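Local coordinates for EmGH1 (Erythrobacter marinus, PDB 5Z87), which probably hydrolyses beta-glucosidic bonds, as a member of glycosyl hydrolase family 3, at residues A76-E79 with A80-Y84; S117-R120 with F121-A125; L408-R411 with M412-S416; V630-V633 with G634-P637; R649-F653 with S654-P658. One frame throughout, in Å; residues are numbered along the deposited sequence.

Contact 1. Residues A76-E79 with A80-Y84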
loop_
_atom_site.group_PDB
_atom_site.type_symbol
_atom_site.label_atom_id
_atom_site.label_comp_id
_atom_site.label_asym_id
_atom_site.label_seq_id
_atom_site.Cartn_x
_atom_site.Cartn_y
_atom_site.Cartn_z
ATOM N N ALA A 76 24.118 -41.972 10.398
ATOM C CA ALA A 76 23.723 -42.732 11.583
ATOM C C ALA A 76 23.341 -41.805 12.733
ATOM O O ALA A 76 22.333 -42.037 13.414
ATOM C CB ALA A 76 24.843 -43.689 12.009
ATOM N N GLY A 77 24.131 -40.755 12.974
ATOM C CA GLY A 77 23.750 -39.777 13.982
ATOM C C GLY A 77 22.432 -39.088 13.673
ATOM O O GLY A 77 21.633 -38.821 14.576
ATOM N N PHE A 78 22.184 -38.795 12.390
ATOM C CA PHE A 78 20.910 -38.195 12.003
ATOM C C PHE A 78 19.736 -39.118 12.318
ATOM O O PHE A 78 18.710 -38.672 12.850
ATOM C CB PHE A 78 20.918 -37.832 10.512
ATOM C CG PHE A 78 19.756 -36.960 10.106
ATOM C CD1 PHE A 78 19.804 -35.579 10.300
ATOM C CD2 PHE A 78 18.599 -37.520 9.564
ATOM C CE1 PHE A 78 18.724 -34.767 9.945
ATOM C CE2 PHE A 78 17.518 -36.719 9.199
ATOM C CZ PHE A 78 17.574 -35.341 9.393
ATOM N N GLU A 79 19.864 -40.409 11.991
ATOM C CA GLU A 79 18.799 -41.353 12.320
ATOM C C GLU A 79 18.624 -41.477 13.825
ATOM O O GLU A 79 17.499 -41.612 14.317
ATOM C CB GLU A 79 19.077 -42.729 11.702
ATOM C CG GLU A 79 17.983 -43.780 12.006
ATOM C CD GLU A 79 18.256 -45.155 11.364
ATOM O OE1 GLU A 79 18.967 -45.228 10.334
ATOM O OE2 GLU A 79 17.757 -46.169 11.896
ATOM N N ALA A 80 19.720 -41.436 14.578
ATOM C CA ALA A 80 19.585 -41.430 16.029
ATOM C C ALA A 80 18.789 -40.209 16.489
ATOM O O ALA A 80 17.871 -40.321 17.311
ATOM C CB ALA A 80 20.966 -41.469 16.682
ATOM N N ASP A 81 19.109 -39.034 15.943
ATOM C CA ASP A 81 18.411 -37.821 16.355
ATOM C C ASP A 81 16.967 -37.814 15.870
ATOM O O ASP A 81 16.076 -37.339 16.579
ATOM C CB ASP A 81 19.149 -36.589 15.832
ATOM C CG ASP A 81 20.462 -36.348 16.547
ATOM O OD1 ASP A 81 20.586 -36.768 17.720
ATOM O OD2 ASP A 81 21.364 -35.732 15.936
ATOM N N PHE A 82 16.714 -38.334 14.668
ATOM C CA PHE A 82 15.399 -38.264 14.031
ATOM C C PHE A 82 15.022 -39.649 13.517
ATOM O O PHE A 82 15.378 -40.042 12.393
ATOM C CB PHE A 82 15.390 -37.211 12.920
ATOM C CG PHE A 82 15.974 -35.876 13.344
ATOM C CD1 PHE A 82 15.206 -34.958 14.047
ATOM C CD2 PHE A 82 17.293 -35.554 13.051
ATOM C CE1 PHE A 82 15.735 -33.737 14.442
ATOM C CE2 PHE A 82 17.842 -34.329 13.441
ATOM C CZ PHE A 82 17.058 -33.419 14.141
ATOM N N PRO A 83 14.280 -40.415 14.315
ATOM C CA PRO A 83 14.067 -41.838 14.000
ATOM C C PRO A 83 13.384 -42.127 12.666
ATOM O O PRO A 83 13.604 -43.218 12.121
ATOM C CB PRO A 83 13.217 -42.319 15.182
ATOM C CG PRO A 83 13.704 -41.450 16.332
ATOM C CD PRO A 83 13.890 -40.092 15.702
ATOM N N TYR A 84 12.586 -41.209 12.110
ATOM C CA TYR A 84 11.961 -41.480 10.812
ATOM C C TYR A 84 12.979 -41.808 9.721
ATOM O O TYR A 84 12.608 -42.410 8.711
ATOM C CB TYR A 84 11.111 -40.292 10.336
ATOM C CG TYR A 84 11.927 -39.134 9.773
ATOM C CD1 TYR A 84 12.360 -39.127 8.448
ATOM C CD2 TYR A 84 12.250 -38.041 10.569
ATOM C CE1 TYR A 84 13.109 -38.085 7.950
ATOM C CE2 TYR A 84 12.995 -36.993 10.076
ATOM C CZ TYR A 84 13.413 -37.013 8.769
ATOM O OH TYR A 84 14.155 -35.964 8.283
#
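Phe-78 holds CG anti to the backbone N (chi1 -168°), whereas Phe-82 turns CG to the side of its own N (chi1 -49°). These two rotations bring the rings together one helical turn apart. CD2 of Phe-82 sits over one face of the Phe-78 ring, toward its rim, and lies 3.5 Å from Phe-78 CE1. The planes make 44°, so the pair is oblique. A third aromatic comes in at the edge. Tyr-84 OH lies in the plane of the Phe-78 ring, 3.6 Å from Phe-78 CE2. Phe-85 adds an edge-to-face partner to the buried Phe-78, and Pro-66 and Val-71 also touch it.

The backbone is held by successive helical bonds. Ala-80 N donates to Ala-76 O at 2.9 Å, and Asp-81 N donates to Gly-77 O at the same distance. Phe-82 N reaches Phe-78 O at 2.7 Å. This bond holds the backbone of Phe-82 close to Phe-78. In the side chain, Phe-82 CD2 lies 3.4 Å from Phe-78 O. Phe-82 is the first residue to leave helical backbone angles. The CA of Pro-83 makes a C-H...O contact of 3.5 Å with Glu-79 O. The Glu-79 chain is extended, and its OE1 forms a salt bridge with Arg-118 NE. Near the other end of the helix, Gly-77 N donates to Asp-74 OD1.

The arrangement is the C-terminal turn of helix 75-81 in the N-terminal family 3 domain, with an aromatic i/i+4 pair where the helix gives way to a short 3-10 segment.

Contact 2. Residues S117-R120 with F121-A125. With EDO (1,2-ethanediol), chain M.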
loop_
_atom_site.group_PDB
_atom_site.type_symbol
_atom_site.label_atom_id
_atom_site.label_comp_id
_atom_site.label_asym_id
_atom_site.label_seq_id
_atom_site.Cartn_x
_atom_site.Cartn_y
_atom_site.Cartn_z
ATOM N N SER A 117 19.642 -47.245 1.035
ATOM C CA SER A 117 19.858 -48.435 1.847
ATOM C C SER A 117 18.921 -48.501 3.041
ATOM O O SER A 117 18.784 -49.568 3.646
ATOM C CB SER A 117 21.296 -48.477 2.343
ATOM O OG SER A 117 21.446 -47.484 3.339
ATOM N N ARG A 118 18.295 -47.385 3.409
ATOM C CA ARG A 118 17.378 -47.375 4.537
ATOM C C ARG A 118 15.935 -47.637 4.126
ATOM O O ARG A 118 15.182 -48.226 4.905
ATOM C CB ARG A 118 17.484 -46.044 5.284
ATOM C CG ARG A 118 18.630 -46.019 6.290
ATOM C CD ARG A 118 19.155 -44.606 6.538
ATOM N NE ARG A 118 19.988 -44.562 7.738
ATOM C CZ ARG A 118 21.317 -44.566 7.724
ATOM N NH1 ARG A 118 21.992 -44.536 8.867
ATOM N NH2 ARG A 118 21.970 -44.594 6.569
ATOM N N SER A 119 15.537 -47.231 2.923
ATOM C CA SER A 119 14.183 -47.467 2.442
ATOM C C SER A 119 13.990 -48.925 2.020
ATOM O O SER A 119 14.718 -49.437 1.163
ATOM C CB SER A 119 13.868 -46.546 1.267
ATOM O OG SER A 119 12.610 -46.868 0.692
ATOM N N ARG A 120 12.974 -49.573 2.604
ATOM C CA ARG A 120 12.583 -50.927 2.215
ATOM C C ARG A 120 12.421 -51.066 0.708
ATOM O O ARG A 120 12.612 -52.160 0.162
ATOM C CB ARG A 120 11.279 -51.298 2.929
ATOM C CG ARG A 120 10.921 -52.756 2.937
ATOM C CD ARG A 120 9.952 -53.084 4.080
ATOM N NE ARG A 120 8.737 -52.268 4.034
ATOM C CZ ARG A 120 7.509 -52.753 3.877
ATOM N NH1 ARG A 120 7.327 -54.067 3.739
ATOM N NH2 ARG A 120 6.467 -51.926 3.847
ATOM N N PHE A 121 12.112 -49.966 0.016
ATOM C CA PHE A 121 11.879 -49.951 -1.425
ATOM C C PHE A 121 12.915 -49.132 -2.189
ATOM O O PHE A 121 12.744 -48.896 -3.390
ATOM C CB PHE A 121 10.473 -49.423 -1.711
ATOM C CG PHE A 121 9.407 -50.118 -0.922
ATOM C CD1 PHE A 121 8.834 -51.298 -1.392
ATOM C CD2 PHE A 121 9.007 -49.622 0.313
ATOM C CE1 PHE A 121 7.858 -51.958 -0.651
ATOM C CE2 PHE A 121 8.029 -50.269 1.056
ATOM C CZ PHE A 121 7.455 -51.437 0.569
ATOM N N GLY A 122 13.981 -48.697 -1.532
ATOM C CA GLY A 122 15.037 -47.977 -2.224
ATOM C C GLY A 122 14.659 -46.596 -2.723
ATOM O O GLY A 122 15.211 -46.141 -3.735
ATOM N N ILE A 123 13.739 -45.913 -2.045
ATOM C CA ILE A 123 13.326 -44.568 -2.448
ATOM C C ILE A 123 14.485 -43.602 -2.224
ATOM O O ILE A 123 14.949 -43.448 -1.083
ATOM C CB ILE A 123 12.068 -44.119 -1.687
ATOM C CG1 ILE A 123 10.966 -45.185 -1.801
ATOM C CG2 ILE A 123 11.590 -42.730 -2.190
ATOM C CD1 ILE A 123 9.767 -44.984 -0.847
ATOM N N PRO A 124 15.005 -42.960 -3.263
ATOM C CA PRO A 124 16.026 -41.927 -3.062
ATOM C C PRO A 124 15.391 -40.624 -2.580
ATOM O O PRO A 124 14.175 -40.434 -2.618
ATOM C CB PRO A 124 16.662 -41.764 -4.455
ATOM C CG PRO A 124 15.988 -42.816 -5.342
ATOM C CD PRO A 124 14.671 -43.111 -4.689
ATOM N N ALA A 125 16.248 -39.728 -2.107
ATOM C CA ALA A 125 15.817 -38.394 -1.710
ATOM C C ALA A 125 15.682 -37.474 -2.920
ATOM O O ALA A 125 16.420 -37.596 -3.901
ATOM C CB ALA A 125 16.816 -37.797 -0.719
HETATM C C1 EDO M . 17.843 -52.968 3.658
HETATM O O1 EDO M . 16.907 -51.887 3.784
HETATM C C2 EDO M . 18.894 -52.907 4.761
HETATM O O2 EDO M . 19.181 -54.236 5.213
#
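Arg-120 and Phe-121 run alongside each other in the same direction. Their flat ends are not parallel: the guanidinium and ring planes are 64° apart. The ring presents its CZ to one face of the guanidinium, 3.5 Å from Arg-120 NH2. Nearer the backbone, Arg-120 CB makes an off-centre CH-pi contact with the Phe-121 ring, 4.2 Å from its centroid. The arginine chain bends at chi3 (56°), which carries its end back along the phenylalanine. Its NE forms a salt bridge with Glu-58. Leu-50 and Leu-53 also touch the Phe-121 side chain. Replacing Phe-121 by an alanine would probably bare that face of the Arg-120 guanidinium, with Glu-58 still holding NE, and open a gap beside the two leucines.

The backbone here makes a type I beta turn from Ser-119 to Gly-122. It lies in the loop between helix 101-116 and strand 126-129, on the way into the parallel sheet of the TIM-barrel domain. Gly-122 N donates to Ser-119 O at 2.9 Å, from above the carbonyl plane. Gly-122 itself has positive phi.

Ser-119 turns its OG into the turn and accepts two backbone bonds. Phe-121 N reaches this OG at 3.2 Å. Ile-123 N reaches it at 3.1 Å and nearly straight (168°). The Ile-123 side chain packs beside the hydroxyl, with CG1 3.4 Å from Ser-119 OG. A 1,2-ethanediol, probably from the crystallisation liquor, donates from O1 to Ser-117 O at 3.0 Å.

Contact 3. Residues L408-R411 with M412-S416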
loop_
_atom_site.group_PDB
_atom_site.type_symbol
_atom_site.label_atom_id
_atom_site.label_comp_id
_atom_site.label_asym_id
_atom_site.label_seq_id
_atom_site.Cartn_x
_atom_site.Cartn_y
_atom_site.Cartn_z
ATOM N N LEU A 408 26.669 -18.144 -23.474
ATOM C CA LEU A 408 25.258 -17.840 -23.278
ATOM C C LEU A 408 25.078 -16.755 -22.217
ATOM O O LEU A 408 24.318 -15.802 -22.418
ATOM C CB LEU A 408 24.493 -19.108 -22.903
ATOM C CG LEU A 408 22.992 -18.936 -22.644
ATOM C CD1 LEU A 408 22.303 -18.318 -23.852
ATOM C CD2 LEU A 408 22.351 -20.274 -22.295
ATOM N N ALA A 409 25.812 -16.852 -21.106
ATOM C CA ALA A 409 25.719 -15.829 -20.071
ATOM C C ALA A 409 26.147 -14.456 -20.590
ATOM O O ALA A 409 25.572 -13.427 -20.204
ATOM C CB ALA A 409 26.564 -16.231 -18.869
ATOM N N ARG A 410 27.165 -14.419 -21.452
ATOM C CA ARG A 410 27.557 -13.164 -22.084
ATOM C C ARG A 410 26.461 -12.643 -23.008
ATOM O O ARG A 410 26.067 -11.469 -22.928
ATOM C CB ARG A 410 28.865 -13.366 -22.847
ATOM C CG ARG A 410 29.161 -12.318 -23.885
ATOM C CD ARG A 410 30.151 -11.331 -23.340
ATOM N NE ARG A 410 31.442 -11.395 -24.020
ATOM C CZ ARG A 410 31.924 -10.406 -24.769
ATOM N NH1 ARG A 410 31.211 -9.287 -24.925
ATOM N NH2 ARG A 410 33.116 -10.527 -25.349
ATOM N N ARG A 411 25.937 -13.510 -23.884
ATOM C CA ARG A 411 24.915 -13.068 -24.829
ATOM C C ARG A 411 23.641 -12.607 -24.120
ATOM O O ARG A 411 22.970 -11.673 -24.586
ATOM C CB ARG A 411 24.597 -14.182 -25.827
ATOM C CG ARG A 411 25.521 -14.208 -27.044
ATOM C CD ARG A 411 24.853 -14.872 -28.252
ATOM N NE ARG A 411 24.147 -16.110 -27.901
ATOM C CZ ARG A 411 22.887 -16.398 -28.241
ATOM N NH1 ARG A 411 22.170 -15.533 -28.960
ATOM N NH2 ARG A 411 22.342 -17.559 -27.865
ATOM N N MET A 412 23.284 -13.242 -23.000
ATOM C CA MET A 412 22.085 -12.825 -22.283
ATOM C C MET A 412 22.250 -11.405 -21.747
ATOM O O MET A 412 21.364 -10.560 -21.914
ATOM C CB MET A 412 21.771 -13.807 -21.156
ATOM C CG MET A 412 20.406 -13.582 -20.503
ATOM S SD MET A 412 19.007 -13.612 -21.661
ATOM C CE MET A 412 18.195 -15.128 -21.243
ATOM N N ALA A 413 23.407 -11.115 -21.137
ATOM C CA ALA A 413 23.684 -9.762 -20.669
ATOM C C ALA A 413 23.610 -8.744 -21.809
ATOM O O ALA A 413 23.008 -7.671 -21.651
ATOM C CB ALA A 413 25.050 -9.718 -19.986
ATOM N N GLU A 414 24.189 -9.074 -22.972
ATOM C CA GLU A 414 24.128 -8.183 -24.136
ATOM C C GLU A 414 22.689 -7.877 -24.558
ATOM O O GLU A 414 22.424 -6.809 -25.131
ATOM C CB GLU A 414 24.912 -8.790 -25.320
ATOM C CG GLU A 414 26.431 -8.935 -25.042
ATOM C CD GLU A 414 27.239 -9.563 -26.193
ATOM O OE1 GLU A 414 26.653 -10.229 -27.074
ATOM O OE2 GLU A 414 28.480 -9.379 -26.205
ATOM N N GLU A 415 21.749 -8.793 -24.299
ATOM C CA GLU A 415 20.354 -8.565 -24.660
ATOM C C GLU A 415 19.572 -7.842 -23.570
ATOM O O GLU A 415 18.467 -7.364 -23.839
ATOM C CB GLU A 415 19.641 -9.892 -24.969
ATOM C CG GLU A 415 20.176 -10.672 -26.155
ATOM C CD GLU A 415 19.658 -10.154 -27.485
ATOM O OE1 GLU A 415 18.501 -9.686 -27.542
ATOM O OE2 GLU A 415 20.413 -10.208 -28.477
ATOM N N SER A 416 20.116 -7.751 -22.362
ATOM C CA SER A 416 19.381 -7.299 -21.189
ATOM C C SER A 416 19.703 -5.880 -20.768
ATOM O O SER A 416 18.817 -5.189 -20.249
ATOM C CB SER A 416 19.674 -8.213 -20.002
ATOM O OG SER A 416 19.253 -9.528 -20.297
#
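Arg-410 and Glu-414 form a salt bridge one turn apart on helix 403-416, the classic i/i+4 pairing of opposite charges. NH1 of Arg-410 meets OE2 of Glu-414 at 3.0 Å. This is the one close polar pair between the two side chains, a single-point contact and not a two-pronged one. The guanidinium and carboxylate planes are 80° apart. The arginine chain is bent at chi2 and chi3, which carries NH1 round to the acid. Glu-414 is extended beyond CG. Arg-410 NH1 also bonds to Ser-613 OG on helix 607-615.

Apolar packing places the helix against its neighbours. Met-412 touches Met-157 and Val-161 of helix 155-171. Ala-413 touches Ala-610 of helix 607-615.

Backbone hydrogen bonds hold the turns together. Met-412 N donates to Leu-408 O at 2.8 Å, nearly along the C=O axis. Glu-414 N donates to Arg-410 O at 3.0 Å, in the carbonyl plane. Ala-413 N to Ala-409 O, at 3.3 Å, is weak. Glu-415 N makes a weak bond to Arg-411 O and a shorter i/i+3 bond, 3.0 Å, to Met-412 O.

Glu-415 OE1 forms salt bridges with Arg-154 and Lys-730 and a bond with Gln-704. Met-412 O has a second donor in the Ser-416 side chain. Ser-416 OG reaches Met-412 O at 2.9 Å, on the opposite face of the carbonyl plane from Glu-415 N.

Contact 4. Residues V630-V633 with G634-P637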
loop_
_atom_site.group_PDB
_atom_site.type_symbol
_atom_site.label_atom_id
_atom_site.label_comp_id
_atom_site.label_asym_id
_atom_site.label_seq_id
_atom_site.Cartn_x
_atom_site.Cartn_y
_atom_site.Cartn_z
ATOM N N VAL A 630 9.367 4.748 -10.531
ATOM C CA VAL A 630 8.738 5.963 -10.019
ATOM C C VAL A 630 9.821 6.968 -9.655
ATOM O O VAL A 630 10.983 6.617 -9.451
ATOM C CB VAL A 630 7.824 5.673 -8.814
ATOM C CG1 VAL A 630 6.705 4.694 -9.207
ATOM C CG2 VAL A 630 8.641 5.117 -7.654
ATOM N N ARG A 631 9.431 8.242 -9.574
ATOM C CA ARG A 631 10.406 9.279 -9.244
ATOM C C ARG A 631 10.887 9.159 -7.803
ATOM O O ARG A 631 12.063 9.399 -7.508
ATOM C CB ARG A 631 9.804 10.662 -9.501
ATOM C CG ARG A 631 9.906 11.043 -10.941
ATOM C CD ARG A 631 9.078 12.247 -11.338
ATOM N NE ARG A 631 8.934 12.188 -12.788
ATOM C CZ ARG A 631 9.858 12.602 -13.644
ATOM N NH1 ARG A 631 10.972 13.159 -13.187
ATOM N NH2 ARG A 631 9.666 12.461 -14.950
ATOM N N ASN A 632 9.999 8.807 -6.886
ATOM C CA ASN A 632 10.413 8.690 -5.505
ATOM C C ASN A 632 9.476 7.731 -4.803
ATOM O O ASN A 632 8.359 7.477 -5.253
ATOM C CB ASN A 632 10.438 10.046 -4.790
ATOM C CG ASN A 632 9.047 10.636 -4.600
ATOM O OD1 ASN A 632 8.302 10.237 -3.703
ATOM N ND2 ASN A 632 8.702 11.608 -5.433
ATOM N N VAL A 633 9.958 7.220 -3.669
ATOM C CA VAL A 633 9.274 6.188 -2.921
ATOM C C VAL A 633 7.932 6.666 -2.365
ATOM O O VAL A 633 7.091 5.845 -1.997
ATOM C CB VAL A 633 10.216 5.689 -1.811
ATOM C CG1 VAL A 633 10.370 6.757 -0.703
ATOM C CG2 VAL A 633 9.720 4.391 -1.240
ATOM N N GLY A 634 7.697 7.978 -2.308
ATOM C CA GLY A 634 6.422 8.483 -1.825
ATOM C C GLY A 634 5.288 8.405 -2.827
ATOM O O GLY A 634 4.133 8.641 -2.464
ATOM N N GLN A 635 5.587 8.059 -4.074
ATOM C CA GLN A 635 4.581 7.904 -5.116
ATOM C C GLN A 635 4.186 6.445 -5.351
ATOM O O GLN A 635 3.450 6.162 -6.304
ATOM C CB GLN A 635 5.094 8.539 -6.419
ATOM C CG GLN A 635 5.734 9.913 -6.197
ATOM C CD GLN A 635 5.896 10.720 -7.461
ATOM O OE1 GLN A 635 5.887 10.180 -8.564
ATOM N NE2 GLN A 635 6.012 12.028 -7.312
ATOM N N LEU A 636 4.657 5.513 -4.517
ATOM C CA LEU A 636 4.281 4.115 -4.697
ATOM C C LEU A 636 2.810 3.907 -4.316
ATOM O O LEU A 636 2.317 4.513 -3.358
ATOM C CB LEU A 636 5.179 3.213 -3.855
ATOM C CG LEU A 636 6.645 3.138 -4.280
ATOM C CD1 LEU A 636 7.437 2.266 -3.329
ATOM C CD2 LEU A 636 6.766 2.605 -5.693
ATOM N N PRO A 637 2.079 3.049 -5.036
ATOM C CA PRO A 637 2.559 2.240 -6.164
ATOM C C PRO A 637 2.531 2.981 -7.470
ATOM O O PRO A 637 1.692 3.883 -7.626
ATOM C CB PRO A 637 1.572 1.062 -6.203
ATOM C CG PRO A 637 0.345 1.589 -5.634
ATOM C CD PRO A 637 0.727 2.650 -4.612
HETATM O O HOH W 1 6.680 8.771 -10.478
#
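Val-630 packs its CG2 against Leu-636 CD2 at 3.7 Å, the two side chains at about a right angle. The turn between them is a short 3-10 segment that Asn-632 leads into, in a bonding pattern that fits an Asx turn.

Arg-631 joins the second half through water. Its backbone N donates to a water at 2.9 Å, and that water donates to Gln-635 OE1. The Arg-631 side chain runs off to Thr-657, where NE bonds to the backbone O.

Asn-632 bonds through both its side chain and its backbone. Its chi1 of 68° puts CG in the crowded position between N and carbonyl carbon, which places OD1 within reach of Gly-634 N. Gly-634 N donates to this OD1 at 2.7 Å, well off straight (131°). Gln-635 N donates to Asn-632 O at 3.1 Å, from above the carbonyl plane. The amide planes of Asn-632 and Gln-635 are 70° apart. Asn-632 ND2 and Gln-635 NE2 both bond to Asp-553 OD2 of the second subunit. With an alanine here in place of Asn-632, Gly-634 N is likely to lose its side-chain acceptor and Asp-553 of the second subunit one of its donors.

Val-633 packs on Gly-634 of the second subunit, whose Arg-189 bonds to Gly-634 O and Leu-636 O of this chain. Within the turn, Val-633 CG2 comes within 3.8 Å of Leu-636 CD1.

Contact 5. Residues R649-F653 with S654-P658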
loop_
_atom_site.group_PDB
_atom_site.type_symbol
_atom_site.label_atom_id
_atom_site.label_comp_id
_atom_site.label_asym_id
_atom_site.label_seq_id
_atom_site.Cartn_x
_atom_site.Cartn_y
_atom_site.Cartn_z
ATOM N N ARG A 649 -5.384 11.301 -9.726
ATOM C CA ARG A 649 -4.888 12.551 -9.169
ATOM C C ARG A 649 -3.389 12.467 -8.904
ATOM O O ARG A 649 -2.854 11.401 -8.583
ATOM C CB ARG A 649 -5.614 12.913 -7.862
ATOM C CG ARG A 649 -7.153 13.009 -7.979
ATOM C CD ARG A 649 -7.598 14.235 -8.735
ATOM N NE ARG A 649 -7.295 14.162 -10.154
ATOM C CZ ARG A 649 -7.610 15.097 -11.035
ATOM N NH1 ARG A 649 -7.268 14.952 -12.308
ATOM N NH2 ARG A 649 -8.248 16.186 -10.639
ATOM N N ASN A 650 -2.725 13.618 -9.014
ATOM C CA ASN A 650 -1.279 13.747 -8.887
ATOM C C ASN A 650 -0.903 14.414 -7.569
ATOM O O ASN A 650 -1.745 14.939 -6.841
ATOM C CB ASN A 650 -0.716 14.530 -10.071
ATOM C CG ASN A 650 -0.984 13.840 -11.377
ATOM O OD1 ASN A 650 -0.633 12.672 -11.546
ATOM N ND2 ASN A 650 -1.623 14.540 -12.307
ATOM N N TYR A 651 0.390 14.364 -7.258
ATOM C CA TYR A 651 0.908 14.838 -5.980
ATOM C C TYR A 651 1.171 16.338 -6.042
ATOM O O TYR A 651 1.641 16.858 -7.057
ATOM C CB TYR A 651 2.187 14.084 -5.607
ATOM C CG TYR A 651 1.941 12.622 -5.293
ATOM C CD1 TYR A 651 1.378 12.241 -4.084
ATOM C CD2 TYR A 651 2.250 11.628 -6.219
ATOM C CE1 TYR A 651 1.148 10.912 -3.788
ATOM C CE2 TYR A 651 2.025 10.301 -5.942
ATOM C CZ TYR A 651 1.466 9.940 -4.726
ATOM O OH TYR A 651 1.229 8.610 -4.450
ATOM N N VAL A 652 0.849 17.027 -4.952
ATOM C CA VAL A 652 0.938 18.479 -4.938
ATOM C C VAL A 652 2.399 18.901 -5.055
ATOM O O VAL A 652 3.287 18.324 -4.414
ATOM C CB VAL A 652 0.258 19.053 -3.681
ATOM C CG1 VAL A 652 1.059 18.761 -2.432
ATOM C CG2 VAL A 652 0.020 20.563 -3.830
ATOM N N PHE A 653 2.656 19.859 -5.956
ATOM C CA PHE A 653 3.975 20.465 -6.168
ATOM C C PHE A 653 5.041 19.429 -6.484
ATOM O O PHE A 653 6.200 19.593 -6.096
ATOM C CB PHE A 653 4.402 21.313 -4.965
ATOM C CG PHE A 653 3.416 22.403 -4.615
ATOM C CD1 PHE A 653 2.671 23.026 -5.612
ATOM C CD2 PHE A 653 3.220 22.791 -3.300
ATOM C CE1 PHE A 653 1.745 24.036 -5.301
ATOM C CE2 PHE A 653 2.290 23.794 -2.976
ATOM C CZ PHE A 653 1.554 24.413 -3.979
ATOM N N SER A 654 4.667 18.356 -7.185
ATOM C CA SER A 654 5.612 17.278 -7.463
ATOM C C SER A 654 5.268 16.591 -8.778
ATOM O O SER A 654 4.136 16.131 -8.973
ATOM C CB SER A 654 5.629 16.265 -6.321
ATOM O OG SER A 654 6.627 15.287 -6.520
ATOM N N ASP A 655 6.254 16.530 -9.672
ATOM C CA ASP A 655 6.157 15.765 -10.909
ATOM C C ASP A 655 5.775 14.320 -10.597
ATOM O O ASP A 655 6.571 13.580 -10.008
ATOM C CB ASP A 655 7.488 15.823 -11.670
ATOM C CG ASP A 655 7.401 15.196 -13.053
ATOM O OD1 ASP A 655 6.367 14.567 -13.378
ATOM O OD2 ASP A 655 8.376 15.327 -13.819
ATOM N N SER A 656 4.567 13.914 -10.991
ATOM C CA SER A 656 4.014 12.613 -10.643
ATOM C C SER A 656 4.070 11.618 -11.792
ATOM O O SER A 656 3.510 10.518 -11.677
ATOM C CB SER A 656 2.565 12.766 -10.167
ATOM O OG SER A 656 2.506 13.567 -9.008
ATOM N N THR A 657 4.694 11.989 -12.909
ATOM C CA THR A 657 4.963 11.028 -13.961
ATOM C C THR A 657 6.030 10.048 -13.490
ATOM O O THR A 657 6.809 10.349 -12.587
ATOM C CB THR A 657 5.447 11.729 -15.228
ATOM O OG1 THR A 657 6.653 12.453 -14.928
ATOM C CG2 THR A 657 4.361 12.670 -15.778
ATOM N N PRO A 658 6.081 8.863 -14.075
ATOM C CA PRO A 658 7.189 7.968 -13.756
ATOM C C PRO A 658 8.490 8.563 -14.266
ATOM O O PRO A 658 8.509 9.373 -15.197
ATOM C CB PRO A 658 6.821 6.669 -14.481
ATOM C CG PRO A 658 5.803 7.076 -15.512
ATOM C CD PRO A 658 5.085 8.238 -14.960
#
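Tyr-651 and Ser-656 meet through both backbone and side chain, and the tyrosine can be followed outward. Its chi1 of -68° sets CG beside the backbone N. CB lies 3.5 Å from Ser-656 OG and also near Ser-654 CB. CG stands farther from the hydroxyl. CD2 brings the ring back to it: Ser-656 OG sits near the ring plane, at the edge, 3.4 Å from Tyr-651 CD2. Farther out the side chain touches Gln-635 and packs on Arg-552 of the second subunit. At the tip, Tyr-651 OH bonds to Gly-243 O of that subunit.

Ser-656 OG is gripped twice. Tyr-651 N donates to it at 2.9 Å and almost straight (167°). The hydroxyl in turn donates to Ser-654 O at 3.0 Å, from above the carbonyl plane. These bonds fix the rotation of the serine. Its CB also lies 3.5 Å from Asn-650 OD1, while Asn-650 ND2 bonds to Asp-547 of the second subunit.

The chain between them is a type II beta turn from Tyr-651 to Ser-654, with Phe-653 at positive phi. Its closing bond, Ser-654 N to Tyr-651 O at 3.4 Å, is weak. An Asx turn follows: Asp-655 OD1 accepts from Thr-657 N at 3.1 Å and from Thr-657 OG1 on the same face.

All of this belongs to the C-terminal family 3 domain. It lies in the long loop after helix 607-615 and before strand 671-678, at the interface with the second subunit.

From the N terminus the five contacts follow in series. None nests in or crosses another, and each closes only a local turn. Contact 1 ends helix 75-81. Contact 2 links helix 101-116 to strand 126-129, and a salt bridge ties the two together in the N-terminal domain. Contact 3, on helix 403-416, stands apart: its nearest atoms are about 26 Å from contact 2 and about 17 Å from contact 4. Contacts 4 and 5 share the loop between helix 607-615 and strand 671-678, with centres about 10 Å apart. Gln-635 NE2 and Asp-655 O probably bond between them. Both also touch the second subunit.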